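PDB 3DFF: teicoplanin pseudoaglycone deacetylases Orf2 from Actinoplanes teichomyceticus, which probably removes the acetyl group from teicoplanin pseudoaglycone by zinc-dependent hydrolysis of an amide during biosynthesis of the antibiotic. Local coordinates for residues D138-I143 with L172-E177; A156-H161 with V192-A197; E186-A191 with D248-Q253; A225-S230 with N242-L247. All blocks are in the same frame, centred on the assembly; numbering follows the deposited sequence. Where two conformers were deposited one is given.

Interaction 1. Residues D138-I143 with L172-E177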
loop_
_atom_site.group_PDB
_atom_site.type_symbol
_atom_site.label_atom_id
_atom_site.label_comp_id
_atom_site.label_asym_id
_atom_site.label_seq_id
_atom_site.Cartn_x
_atom_site.Cartn_y
_atom_site.Cartn_z
ATOM N N ASP A 138 9.704 5.360 -13.025
ATOM C CA ASP A 138 9.745 6.635 -13.768
ATOM C C ASP A 138 8.855 7.667 -13.095
ATOM O O ASP A 138 9.267 8.813 -12.853
ATOM C CB ASP A 138 9.284 6.455 -15.224
ATOM C CG ASP A 138 10.291 5.722 -16.097
ATOM O OD1 ASP A 138 11.414 5.412 -15.641
ATOM O OD2 ASP A 138 9.953 5.449 -17.280
ATOM N N ASP A 139 7.608 7.279 -12.817
ATOM C CA ASP A 139 6.649 8.170 -12.180
ATOM C C ASP A 139 7.089 8.598 -10.778
ATOM O O ASP A 139 6.934 9.761 -10.401
ATOM C CB ASP A 139 5.254 7.532 -12.149
ATOM C CG ASP A 139 4.549 7.631 -13.485
ATOM O OD1 ASP A 139 5.234 7.768 -14.514
ATOM O OD2 ASP A 139 3.311 7.595 -13.500
ATOM N N ILE A 140 7.653 7.674 -10.012
ATOM C CA ILE A 140 8.151 8.025 -8.684
ATOM C C ILE A 140 9.313 9.006 -8.779
ATOM O O ILE A 140 9.364 9.952 -7.991
ATOM C CB ILE A 140 8.528 6.794 -7.827
ATOM C CG1 ILE A 140 7.288 5.926 -7.574
ATOM C CG2 ILE A 140 9.131 7.242 -6.481
ATOM C CD1 ILE A 140 7.638 4.538 -7.006
ATOM N N ARG A 141 10.209 8.796 -9.746
ATOM C CA ARG A 141 11.326 9.735 -9.962
ATOM C C ARG A 141 10.816 11.133 -10.265
ATOM O O ARG A 141 11.319 12.113 -9.709
ATOM C CB ARG A 141 12.243 9.235 -11.069
ATOM C CG ARG A 141 13.308 8.259 -10.551
ATOM C CD ARG A 141 14.391 7.994 -11.583
ATOM N NE ARG A 141 13.842 7.330 -12.764
ATOM C CZ ARG A 141 13.690 6.013 -12.881
ATOM N NH1 ARG A 141 14.086 5.194 -11.914
ATOM N NH2 ARG A 141 13.166 5.506 -13.981
ATOM N N SER A 142 9.781 11.216 -11.096
ATOM C CA SER A 142 9.166 12.495 -11.448
ATOM C C SER A 142 8.585 13.175 -10.218
ATOM O O SER A 142 8.794 14.368 -10.011
ATOM C CB SER A 142 8.098 12.303 -12.526
ATOM O OG SER A 142 8.702 11.802 -13.702
ATOM N N ILE A 143 7.892 12.405 -9.375
ATOM C CA ILE A 143 7.280 12.938 -8.174
ATOM C C ILE A 143 8.343 13.374 -7.155
ATOM O O ILE A 143 8.182 14.399 -6.497
ATOM C CB ILE A 143 6.263 11.934 -7.568
ATOM C CG1 ILE A 143 5.070 11.778 -8.511
ATOM C CG2 ILE A 143 5.784 12.381 -6.199
ATOM C CD1 ILE A 143 4.318 10.474 -8.318
ATOM N N LEU A 172 12.273 1.550 -4.361
ATOM C CA LEU A 172 13.680 1.293 -3.999
ATOM C C LEU A 172 14.591 1.791 -5.120
ATOM O O LEU A 172 15.580 2.493 -4.862
ATOM C CB LEU A 172 13.924 -0.182 -3.717
ATOM C CG LEU A 172 13.245 -0.696 -2.437
ATOM C CD1 LEU A 172 13.597 -2.181 -2.243
ATOM C CD2 LEU A 172 13.616 0.089 -1.178
ATOM N N PHE A 173 14.244 1.453 -6.359
ATOM C CA PHE A 173 15.050 1.875 -7.504
ATOM C C PHE A 173 15.075 3.396 -7.634
ATOM O O PHE A 173 16.154 3.990 -7.815
ATOM C CB PHE A 173 14.551 1.231 -8.810
ATOM C CG PHE A 173 14.572 -0.278 -8.804
ATOM C CD1 PHE A 173 15.516 -0.987 -8.070
ATOM C CD2 PHE A 173 13.649 -0.998 -9.572
ATOM C CE1 PHE A 173 15.530 -2.381 -8.082
ATOM C CE2 PHE A 173 13.660 -2.384 -9.582
ATOM C CZ PHE A 173 14.599 -3.080 -8.830
ATOM N N ALA A 174 13.904 4.021 -7.544
ATOM C CA ALA A 174 13.791 5.466 -7.735
ATOM C C ALA A 174 14.551 6.203 -6.631
ATOM O O ALA A 174 15.353 7.081 -6.932
ATOM C CB ALA A 174 12.330 5.902 -7.786
ATOM N N THR A 175 14.333 5.818 -5.370
ATOM C CA THR A 175 15.001 6.473 -4.229
ATOM C C THR A 175 16.509 6.247 -4.253
ATOM O O THR A 175 17.282 7.119 -3.826
ATOM C CB THR A 175 14.443 6.032 -2.839
ATOM O OG1 THR A 175 14.567 4.606 -2.691
ATOM C CG2 THR A 175 13.004 6.506 -2.633
ATOM N N HIS A 176 16.936 5.094 -4.752
ATOM C CA HIS A 176 18.361 4.815 -4.866
ATOM C C HIS A 176 18.999 5.766 -5.871
ATOM O O HIS A 176 20.016 6.414 -5.567
ATOM C CB HIS A 176 18.575 3.366 -5.277
ATOM C CG HIS A 176 20.008 2.970 -5.371
ATOM N ND1 HIS A 176 20.462 2.056 -6.293
ATOM C CD2 HIS A 176 21.094 3.367 -4.663
ATOM C CE1 HIS A 176 21.767 1.894 -6.142
ATOM N NE2 HIS A 176 22.171 2.676 -5.158
ATOM N N GLU A 177 18.400 5.856 -7.054
ATOM C CA GLU A 177 18.907 6.724 -8.118
ATOM C C GLU A 177 18.921 8.177 -7.688
ATOM O O GLU A 177 19.886 8.901 -7.984
ATOM C CB GLU A 177 18.079 6.561 -9.386
ATOM C CG GLU A 177 18.311 5.232 -10.082
ATOM C CD GLU A 177 17.401 5.007 -11.272
ATOM O OE1 GLU A 177 17.075 5.984 -11.992
ATOM O OE2 GLU A 177 17.024 3.834 -11.492
#
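Arg-141 NH1 lies 3.1 Å from Glu-177 OE1, a salt bridge made between one helix and the next. Its geometry illustrates attraction without a directed hydrogen bond: the oxygen sits over one face of the guanidinium, well out of its plane, and no N-H aims at it. Carboxylate and guanidinium are nearly parallel, 13° apart, like two offset plates. Glu-177 OE2 also stays near, 3.3 Å from Arg-141 NH1, while OE1 passes 3.4 Å from Arg-141 CD. A bend about the CG-CD bond of Arg-141 (chi3 -64°) turns the guanidinium away from the line of its chain. On its own helix the same group lies close to Asp-138, but the deposited separation there is too short to be taken literally, so that second ionic link is doubtful in its detail. Below the charges the packing is apolar. Ala-174 CB enters between Ile-140 CG2, 3.7 Å away, and Arg-141 CG, 3.8 Å away, and the small methyl lets the backbones come within 5.4 Å between the CA atoms of Arg-141 and Ala-174. The segment axes approach to 8.7 Å and cross at -42°. Ile-140 continues inward to Tyr-41 of strand 37-42. Such an alanine-lined helix pair, with an ionic contact on its solvent side, belongs to the helical layer that flanks the sheet of this Rossmann-like alpha/beta fold.

Interaction 2. Residues A156-H161 with V192-A197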
loop_
_atom_site.group_PDB
_atom_site.type_symbol
_atom_site.label_atom_id
_atom_site.label_comp_id
_atom_site.label_asym_id
_atom_site.label_seq_id
_atom_site.Cartn_x
_atom_site.Cartn_y
_atom_site.Cartn_z
ATOM N N ALA A 156 6.544 -2.880 2.716
ATOM C CA ALA A 156 7.453 -4.022 2.676
ATOM C C ALA A 156 7.008 -5.135 1.712
ATOM O O ALA A 156 7.818 -5.985 1.348
ATOM C CB ALA A 156 7.611 -4.610 4.096
ATOM N N ALA A 157 5.732 -5.123 1.326
ATOM C CA ALA A 157 5.118 -6.175 0.510
ATOM C C ALA A 157 5.088 -7.522 1.242
ATOM O O ALA A 157 5.156 -8.576 0.626
ATOM C CB ALA A 157 5.771 -6.303 -0.906
ATOM N N ILE A 158 4.952 -7.466 2.562
ATOM C CA ILE A 158 4.562 -8.662 3.313
ATOM C C ILE A 158 3.208 -9.119 2.764
ATOM O O ILE A 158 2.307 -8.299 2.541
ATOM C CB ILE A 158 4.509 -8.353 4.812
ATOM C CG1 ILE A 158 5.925 -8.088 5.332
ATOM C CG2 ILE A 158 3.838 -9.496 5.614
ATOM C CD1 ILE A 158 5.964 -7.313 6.653
ATOM N N GLY A 159 3.084 -10.426 2.504
ATOM C CA GLY A 159 1.878 -10.952 1.872
ATOM C C GLY A 159 2.020 -11.180 0.378
ATOM O O GLY A 159 1.162 -11.820 -0.233
ATOM N N GLU A 160 3.084 -10.613 -0.204
ATOM C CA GLU A 160 3.523 -10.886 -1.585
ATOM C C GLU A 160 2.507 -10.504 -2.675
ATOM O O GLU A 160 2.506 -11.104 -3.763
ATOM C CB GLU A 160 3.980 -12.358 -1.744
ATOM C CG GLU A 160 5.157 -12.758 -0.833
ATOM C CD GLU A 160 5.556 -14.231 -0.947
ATOM O OE1 GLU A 160 6.047 -14.789 0.058
ATOM O OE2 GLU A 160 5.393 -14.829 -2.027
ATOM N N HIS A 161 1.653 -9.508 -2.413
ATOM C CA HIS A 161 0.729 -9.050 -3.459
ATOM C C HIS A 161 1.587 -8.450 -4.582
ATOM O O HIS A 161 2.455 -7.593 -4.322
ATOM C CB HIS A 161 -0.269 -8.010 -2.958
ATOM C CG HIS A 161 -1.298 -7.636 -3.981
ATOM N ND1 HIS A 161 -2.640 -7.911 -3.824
ATOM C CD2 HIS A 161 -1.179 -7.016 -5.182
ATOM C CE1 HIS A 161 -3.302 -7.472 -4.880
ATOM N NE2 HIS A 161 -2.437 -6.933 -5.725
ATOM N N VAL A 192 -0.402 -9.780 10.095
ATOM C CA VAL A 192 -1.044 -10.545 11.172
ATOM C C VAL A 192 -1.102 -12.025 10.764
ATOM O O VAL A 192 -1.162 -12.922 11.621
ATOM C CB VAL A 192 -2.456 -9.956 11.524
ATOM C CG1 VAL A 192 -3.209 -10.821 12.554
ATOM C CG2 VAL A 192 -2.321 -8.538 12.053
ATOM N N PHE A 193 -1.041 -12.278 9.460
ATOM C CA PHE A 193 -1.171 -13.635 8.912
ATOM C C PHE A 193 0.055 -14.178 8.193
ATOM O O PHE A 193 -0.005 -15.290 7.663
ATOM C CB PHE A 193 -2.329 -13.717 7.915
ATOM C CG PHE A 193 -3.574 -13.083 8.382
ATOM C CD1 PHE A 193 -4.419 -13.747 9.273
ATOM C CD2 PHE A 193 -3.927 -11.823 7.929
ATOM C CE1 PHE A 193 -5.596 -13.152 9.717
ATOM C CE2 PHE A 193 -5.095 -11.220 8.363
ATOM C CZ PHE A 193 -5.937 -11.887 9.262
ATOM N N LYS A 194 1.145 -13.407 8.146
ATOM C CA LYS A 194 2.361 -13.815 7.416
ATOM C C LYS A 194 3.620 -13.712 8.268
ATOM O O LYS A 194 3.648 -12.964 9.250
ATOM C CB LYS A 194 2.519 -12.993 6.134
ATOM C CG LYS A 194 1.329 -13.040 5.199
ATOM C CD LYS A 194 1.231 -14.381 4.478
ATOM C CE LYS A 194 -0.049 -14.482 3.678
ATOM N NZ LYS A 194 -0.038 -15.735 2.863
ATOM N N SER A 195 4.669 -14.451 7.896
ATOM C CA SER A 195 5.879 -14.552 8.730
ATOM C C SER A 195 6.560 -13.206 8.954
ATOM O O SER A 195 7.125 -12.957 10.035
ATOM C CB SER A 195 6.887 -15.541 8.136
ATOM O OG SER A 195 7.488 -15.020 6.959
ATOM N N GLY A 196 6.511 -12.353 7.932
ATOM C CA GLY A 196 7.146 -11.045 7.985
ATOM C C GLY A 196 8.364 -10.919 7.082
ATOM O O GLY A 196 8.714 -9.815 6.666
ATOM N N ALA A 197 8.997 -12.043 6.762
ATOM C CA ALA A 197 10.221 -12.011 5.948
ATOM C C ALA A 197 9.894 -11.655 4.500
ATOM O O ALA A 197 8.892 -12.120 3.960
ATOM C CB ALA A 197 10.951 -13.351 6.023
HETATM O O HOH W 1 7.513 -12.556 1.671
#
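Ile-158 and Gly-159 form the corner of a type II beta turn, closed by Glu-160 N to Ala-157 O at 3.0 Å, and this corner meets the irregular chain of 192-197, with the CA atoms of Ile-158 and Gly-196 5.8 Å apart. The side chain of Ile-158 splits its two branches between two partners. Its CG2 methyl, set anti to the backbone N, lies 3.8 Å from Lys-194 CB, whereas the other branch runs along the peptide that follows Gly-196, with CG1 3.5 Å from Gly-196 O. Lys-194 slides past the isoleucine in the opposite direction, and its CG, anti to the carbonyl carbon (chi1 -56°), rests 4.0 Å from Gly-159 CA. With a positive phi of 99°, Gly-159 takes the usual glycine place of a type II turn and presents backbone alone to Lys-194 CG. The contact is thus van der Waals packing, supplemented by one water that donates to Glu-160 OE1 at 3.1 Å and to Ala-197 O at 2.7 Å, linking the two loops through the side chain of Glu-160 and the carbonyl of Ala-197. Around it, the loop 156-161 leaves strand 151-155 and leads into helix 162-178, with His-161 as N-cap; Ile-158 also leans on Trp-265 of strand 263-269, and Phe-193 reaches across to Arg-246 of helix 243-254.

Interaction 3. Residues E186-A191 with D248-Q253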
loop_
_atom_site.group_PDB
_atom_site.type_symbol
_atom_site.label_atom_id
_atom_site.label_comp_id
_atom_site.label_asym_id
_atom_site.label_seq_id
_atom_site.Cartn_x
_atom_site.Cartn_y
_atom_site.Cartn_z
ATOM N N GLU A 186 5.377 -2.100 7.777
ATOM C CA GLU A 186 4.873 -3.458 7.869
ATOM C C GLU A 186 3.460 -3.484 7.297
ATOM O O GLU A 186 2.569 -2.804 7.828
ATOM C CB GLU A 186 4.887 -3.873 9.346
ATOM C CG GLU A 186 4.514 -5.304 9.552
ATOM C CD GLU A 186 4.442 -5.680 11.024
ATOM O OE1 GLU A 186 3.963 -4.861 11.843
ATOM O OE2 GLU A 186 4.869 -6.807 11.355
ATOM N N ASP A 187 3.246 -4.234 6.205
ATOM C CA ASP A 187 1.927 -4.229 5.549
ATOM C C ASP A 187 0.872 -4.746 6.515
ATOM O O ASP A 187 1.002 -5.861 7.006
ATOM C CB ASP A 187 1.893 -5.098 4.277
ATOM C CG ASP A 187 3.018 -4.792 3.318
ATOM O OD1 ASP A 187 2.693 -4.418 2.162
ATOM O OD2 ASP A 187 4.205 -4.936 3.693
ATOM N N LEU A 188 -0.147 -3.933 6.773
ATOM C CA LEU A 188 -1.303 -4.362 7.576
ATOM C C LEU A 188 -2.585 -4.386 6.755
ATOM O O LEU A 188 -2.781 -3.538 5.877
ATOM C CB LEU A 188 -1.483 -3.449 8.797
ATOM C CG LEU A 188 -0.283 -3.370 9.743
ATOM C CD1 LEU A 188 -0.534 -2.341 10.815
ATOM C CD2 LEU A 188 -0.031 -4.731 10.396
ATOM N N PRO A 189 -3.485 -5.339 7.042
ATOM C CA PRO A 189 -3.371 -6.338 8.119
ATOM C C PRO A 189 -2.569 -7.594 7.761
ATOM O O PRO A 189 -2.471 -8.495 8.586
ATOM C CB PRO A 189 -4.835 -6.709 8.369
ATOM C CG PRO A 189 -5.448 -6.633 7.000
ATOM C CD PRO A 189 -4.759 -5.460 6.318
ATOM N N TYR A 190 -1.961 -7.627 6.576
ATOM C CA TYR A 190 -1.226 -8.800 6.053
ATOM C C TYR A 190 -0.288 -9.426 7.067
ATOM O O TYR A 190 -0.162 -10.646 7.160
ATOM C CB TYR A 190 -0.341 -8.398 4.877
ATOM C CG TYR A 190 -1.019 -8.192 3.552
ATOM C CD1 TYR A 190 -1.368 -9.278 2.749
ATOM C CD2 TYR A 190 -1.258 -6.902 3.067
ATOM C CE1 TYR A 190 -1.960 -9.088 1.503
ATOM C CE2 TYR A 190 -1.846 -6.699 1.817
ATOM C CZ TYR A 190 -2.186 -7.795 1.045
ATOM O OH TYR A 190 -2.761 -7.599 -0.185
ATOM N N ALA A 191 0.408 -8.576 7.811
ATOM C CA ALA A 191 1.462 -9.046 8.716
ATOM C C ALA A 191 0.902 -9.867 9.877
ATOM O O ALA A 191 1.652 -10.556 10.576
ATOM C CB ALA A 191 2.273 -7.890 9.224
ATOM N N ASP A 248 -4.788 -3.795 17.120
ATOM C CA ASP A 248 -4.388 -3.448 18.490
ATOM C C ASP A 248 -3.502 -4.540 19.101
ATOM O O ASP A 248 -2.503 -4.231 19.746
ATOM C CB ASP A 248 -5.629 -3.249 19.358
ATOM C CG ASP A 248 -6.226 -1.845 19.239
ATOM O OD1 ASP A 248 -5.519 -0.904 18.817
ATOM O OD2 ASP A 248 -7.412 -1.683 19.607
ATOM N N GLU A 249 -3.884 -5.798 18.883
ATOM C CA GLU A 249 -3.152 -6.941 19.422
ATOM C C GLU A 249 -1.778 -7.053 18.778
ATOM O O GLU A 249 -0.784 -7.347 19.443
ATOM C CB GLU A 249 -3.948 -8.234 19.225
ATOM C CG GLU A 249 -3.256 -9.531 19.737
ATOM C CD GLU A 249 -2.745 -9.453 21.192
ATOM O OE1 GLU A 249 -3.199 -8.575 21.965
ATOM O OE2 GLU A 249 -1.883 -10.283 21.564
ATOM N N HIS A 250 -1.714 -6.760 17.482
ATOM C CA HIS A 250 -0.453 -6.821 16.788
ATOM C C HIS A 250 0.513 -5.788 17.349
ATOM O O HIS A 250 1.677 -6.092 17.599
ATOM C CB HIS A 250 -0.660 -6.618 15.280
ATOM C CG HIS A 250 0.606 -6.742 14.494
ATOM N ND1 HIS A 250 1.187 -7.961 14.207
ATOM C CD2 HIS A 250 1.411 -5.802 13.949
ATOM C CE1 HIS A 250 2.292 -7.761 13.511
ATOM N NE2 HIS A 250 2.455 -6.461 13.350
ATOM N N ALA A 251 0.026 -4.558 17.528
ATOM C CA ALA A 251 0.819 -3.496 18.125
ATOM C C ALA A 251 1.241 -3.877 19.541
ATOM O O ALA A 251 2.380 -3.648 19.918
ATOM C CB ALA A 251 0.037 -2.214 18.149
ATOM N N ARG A 252 0.321 -4.458 20.308
ATOM C CA ARG A 252 0.621 -4.818 21.698
ATOM C C ARG A 252 1.745 -5.865 21.768
ATOM O O ARG A 252 2.628 -5.772 22.622
ATOM C CB ARG A 252 -0.636 -5.306 22.422
ATOM C CG ARG A 252 -0.483 -5.423 23.938
ATOM C CD ARG A 252 -1.461 -6.445 24.521
ATOM N NE ARG A 252 -1.160 -7.794 24.042
ATOM C CZ ARG A 252 -0.121 -8.532 24.440
ATOM N NH1 ARG A 252 0.736 -8.079 25.349
ATOM N NH2 ARG A 252 0.064 -9.735 23.919
ATOM N N GLN A 253 1.725 -6.840 20.860
ATOM C CA GLN A 253 2.809 -7.835 20.751
ATOM C C GLN A 253 4.193 -7.204 20.644
ATOM O O GLN A 253 5.155 -7.678 21.251
ATOM C CB GLN A 253 2.628 -8.679 19.500
ATOM C CG GLN A 253 1.677 -9.802 19.623
ATOM C CD GLN A 253 1.628 -10.649 18.359
ATOM O OE1 GLN A 253 0.752 -11.497 18.209
ATOM N NE2 GLN A 253 2.570 -10.418 17.437
#
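His-250 and Glu-186 form a histidine-carboxylate hydrogen bond between helix 243-254 and the loop after strand 182-185, and here the contact is tightest. His-250 NE2 gives its N-H to Glu-186 OE1 at 2.7 Å with an N-H...O angle of 155°. The oxygen lies close to the ring plane, at the imidazole edge, yet the donor stands 42° above the carboxylate plane. The two side chains approach from opposite directions; His-250 reaches out with CG anti to the backbone N (chi1 -177°), which lays its ring between helix and loop. Both residues are seen to bind zinc in a crystal structure of this protein; no zinc is bound to them in this chain. The rest of the packing is looser: Leu-188 CD2 is 4.0 Å from His-250 CD2, and Ala-191 CB is 4.3 Å from His-250 CE1, so the imidazole is flanked but not clamped. Leu-188 continues to Lys-222 and Leu-247, while Glu-186 leans on Trp-265 of the sheet. The outer side of the helix, by contrast, is exposed, and there Arg-252 grips the carboxylate of Glu-249 side-on, one nitrogen to each oxygen, with NE 3.0 Å from OE1 and NH2 3.1 Å from OE2.

Interaction 4. Residues A225-S230 with N242-L247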
loop_
_atom_site.group_PDB
_atom_site.type_symbol
_atom_site.label_atom_id
_atom_site.label_comp_id
_atom_site.label_asym_id
_atom_site.label_seq_id
_atom_site.Cartn_x
_atom_site.Cartn_y
_atom_site.Cartn_z
ATOM N N ALA A 225 -9.857 7.015 10.189
ATOM C CA ALA A 225 -9.479 7.154 8.773
ATOM C C ALA A 225 -9.678 5.839 8.019
ATOM O O ALA A 225 -10.248 5.822 6.921
ATOM C CB ALA A 225 -8.052 7.652 8.633
ATOM N N VAL A 226 -9.223 4.733 8.604
ATOM C CA VAL A 226 -9.483 3.420 8.023
ATOM C C VAL A 226 -10.977 3.247 7.722
ATOM O O VAL A 226 -11.358 2.754 6.654
ATOM C CB VAL A 226 -8.961 2.282 8.940
ATOM C CG1 VAL A 226 -9.425 0.920 8.448
ATOM C CG2 VAL A 226 -7.452 2.332 9.047
ATOM N N GLU A 227 -11.846 3.714 8.621
ATOM C CA GLU A 227 -13.275 3.556 8.410
ATOM C C GLU A 227 -13.823 4.276 7.177
ATOM O O GLU A 227 -14.934 3.981 6.737
ATOM C CB GLU A 227 -14.049 3.980 9.663
ATOM C CG GLU A 227 -13.770 3.051 10.817
ATOM C CD GLU A 227 -14.533 3.417 12.067
ATOM O OE1 GLU A 227 -14.503 4.598 12.472
ATOM O OE2 GLU A 227 -15.161 2.510 12.643
ATOM N N ARG A 228 -13.059 5.227 6.638
ATOM C CA ARG A 228 -13.491 5.963 5.457
ATOM C C ARG A 228 -13.452 5.041 4.250
ATOM O O ARG A 228 -14.159 5.282 3.273
ATOM C CB ARG A 228 -12.622 7.198 5.211
ATOM C CG ARG A 228 -13.195 8.482 5.782
ATOM C CD ARG A 228 -13.196 8.463 7.290
ATOM N NE ARG A 228 -13.717 9.718 7.846
ATOM C CZ ARG A 228 -14.191 9.822 9.086
ATOM N NH1 ARG A 228 -14.205 8.761 9.886
ATOM N NH2 ARG A 228 -14.664 10.987 9.524
ATOM N N TYR A 229 -12.634 3.985 4.327
ATOM C CA TYR A 229 -12.575 3.011 3.218
ATOM C C TYR A 229 -13.722 2.030 3.312
ATOM O O TYR A 229 -13.515 0.823 3.546
ATOM C CB TYR A 229 -11.222 2.286 3.164
ATOM C CG TYR A 229 -10.056 3.197 2.904
ATOM C CD1 TYR A 229 -9.788 3.693 1.616
ATOM C CD2 TYR A 229 -9.194 3.563 3.939
ATOM C CE1 TYR A 229 -8.678 4.505 1.368
ATOM C CE2 TYR A 229 -8.111 4.400 3.713
ATOM C CZ TYR A 229 -7.854 4.878 2.422
ATOM O OH TYR A 229 -6.776 5.691 2.235
ATOM N N SER A 230 -14.937 2.538 3.118
ATOM C CA SER A 230 -16.151 1.732 3.335
ATOM C C SER A 230 -16.113 0.457 2.519
ATOM O O SER A 230 -16.508 -0.600 3.000
ATOM C CB SER A 230 -17.403 2.511 2.951
ATOM O OG SER A 230 -17.428 3.761 3.603
ATOM N N ASN A 242 -13.313 -8.043 13.404
ATOM C CA ASN A 242 -12.344 -7.712 14.445
ATOM C C ASN A 242 -11.047 -7.077 13.943
ATOM O O ASN A 242 -9.995 -7.266 14.564
ATOM C CB ASN A 242 -11.998 -8.988 15.218
ATOM C CG ASN A 242 -11.303 -10.018 14.344
ATOM O OD1 ASN A 242 -11.352 -9.931 13.114
ATOM N ND2 ASN A 242 -10.644 -10.994 14.970
ATOM N N LEU A 243 -11.102 -6.347 12.827
ATOM C CA LEU A 243 -9.890 -5.693 12.308
ATOM C C LEU A 243 -9.166 -4.869 13.363
ATOM O O LEU A 243 -7.970 -5.042 13.569
ATOM C CB LEU A 243 -10.186 -4.821 11.078
ATOM C CG LEU A 243 -8.975 -4.033 10.533
ATOM C CD1 LEU A 243 -7.976 -4.929 9.798
ATOM C CD2 LEU A 243 -9.417 -2.866 9.645
ATOM N N PHE A 244 -9.874 -3.963 14.023
ATOM C CA PHE A 244 -9.205 -3.061 14.957
ATOM C C PHE A 244 -8.646 -3.817 16.162
ATOM O O PHE A 244 -7.565 -3.491 16.653
ATOM C CB PHE A 244 -10.100 -1.880 15.336
ATOM C CG PHE A 244 -10.425 -0.986 14.161
ATOM C CD1 PHE A 244 -9.405 -0.508 13.346
ATOM C CD2 PHE A 244 -11.737 -0.662 13.847
ATOM C CE1 PHE A 244 -9.676 0.299 12.249
ATOM C CE2 PHE A 244 -12.022 0.155 12.747
ATOM C CZ PHE A 244 -10.977 0.630 11.946
ATOM N N ASP A 245 -9.355 -4.855 16.603
ATOM C CA ASP A 245 -8.821 -5.724 17.665
ATOM C C ASP A 245 -7.514 -6.401 17.247
ATOM O O ASP A 245 -6.559 -6.465 18.023
ATOM C CB ASP A 245 -9.855 -6.774 18.075
ATOM C CG ASP A 245 -10.965 -6.193 18.907
ATOM O OD1 ASP A 245 -10.893 -4.995 19.270
ATOM O OD2 ASP A 245 -11.915 -6.939 19.212
ATOM N N ARG A 246 -7.481 -6.906 16.017
ATOM C CA ARG A 246 -6.294 -7.571 15.498
ATOM C C ARG A 246 -5.152 -6.597 15.318
ATOM O O ARG A 246 -4.012 -6.928 15.604
ATOM C CB ARG A 246 -6.615 -8.288 14.187
ATOM C CG ARG A 246 -7.268 -9.647 14.405
ATOM C CD ARG A 246 -7.514 -10.341 13.100
ATOM N NE ARG A 246 -8.715 -9.820 12.456
ATOM C CZ ARG A 246 -8.745 -9.232 11.265
ATOM N NH1 ARG A 246 -7.633 -9.096 10.557
ATOM N NH2 ARG A 246 -9.896 -8.798 10.774
ATOM N N LEU A 247 -5.465 -5.383 14.870
ATOM C CA LEU A 247 -4.436 -4.340 14.769
ATOM C C LEU A 247 -3.893 -3.926 16.143
ATOM O O LEU A 247 -2.694 -3.749 16.307
ATOM C CB LEU A 247 -4.973 -3.126 14.007
ATOM C CG LEU A 247 -5.350 -3.358 12.536
ATOM C CD1 LEU A 247 -5.773 -2.024 11.928
ATOM C CD2 LEU A 247 -4.221 -3.975 11.716
#
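Phe-244 offers its ring edge to 225-230, while a face is stacked against the ring of Phe-223, one turn back on helix 216-226. At that edge Val-226 CB lies in the ring plane, and its CG1 methyl comes obliquely to 3.8 Å from Phe-244 CZ. Glu-227 meets the same rim with its aliphatic part, CG standing 3.9 Å from Phe-244 CZ. Its carboxylate plane is turned 78° from the ring, and OE2 also lies 3.9 Å from Phe-244 CE2. Val-226 also meets Leu-243, CG1 to CD2 at 4.0 Å; with CG1 anti to the backbone N (chi1 171°), this one methyl serves both the ring and the leucine. A second flat group lies at the start of the other helix. The guanidinium of Arg-246 takes Asn-242 OD1 at its edge, from NE at 2.7 Å and from NH2 at 3.0 Å, both donors coming from the same face of the amide and standing above its plane. Arg-246 NH2 bonds further to Leu-236 O. Asn-242 occupies the N-cap position, but its side chain is committed to this grip and makes no capping bond; Leu-243 N is instead bonded to Asn-237 OD1. Deeper in, Val-226 rests on Val-21 and Leu-22 of helix 19-33. Across the two segments the contact is mainly apolar, the packing of two helices joined through the short helix 233-237: helix 216-226 runs into a type I turn, and the chain returns as helix 243-254.

Interaction 1 lies apart, its centre about 23 to 31 Å from the centres of the others, in the helix pair 126-147 and 162-178. Interactions 2, 3 and 4 form a mutually touching cluster. The centres of 2 and 3 are about 11 Å apart, with Asp-187 OD2 reaching the loop 156-161, and Asp-187 OD1 bonding the zinc ligand His-164. Those of 3 and 4 are about 12 Å apart; both use helix 243-254, and 4 nests inside the chain loop that 3 closes. Segments of 1 and 2 alternate along the chain, as do those of 2 and 3. The loops near the zinc are thus tied to the C-terminal helices, while interaction 1 belongs to the sheet's helical layer.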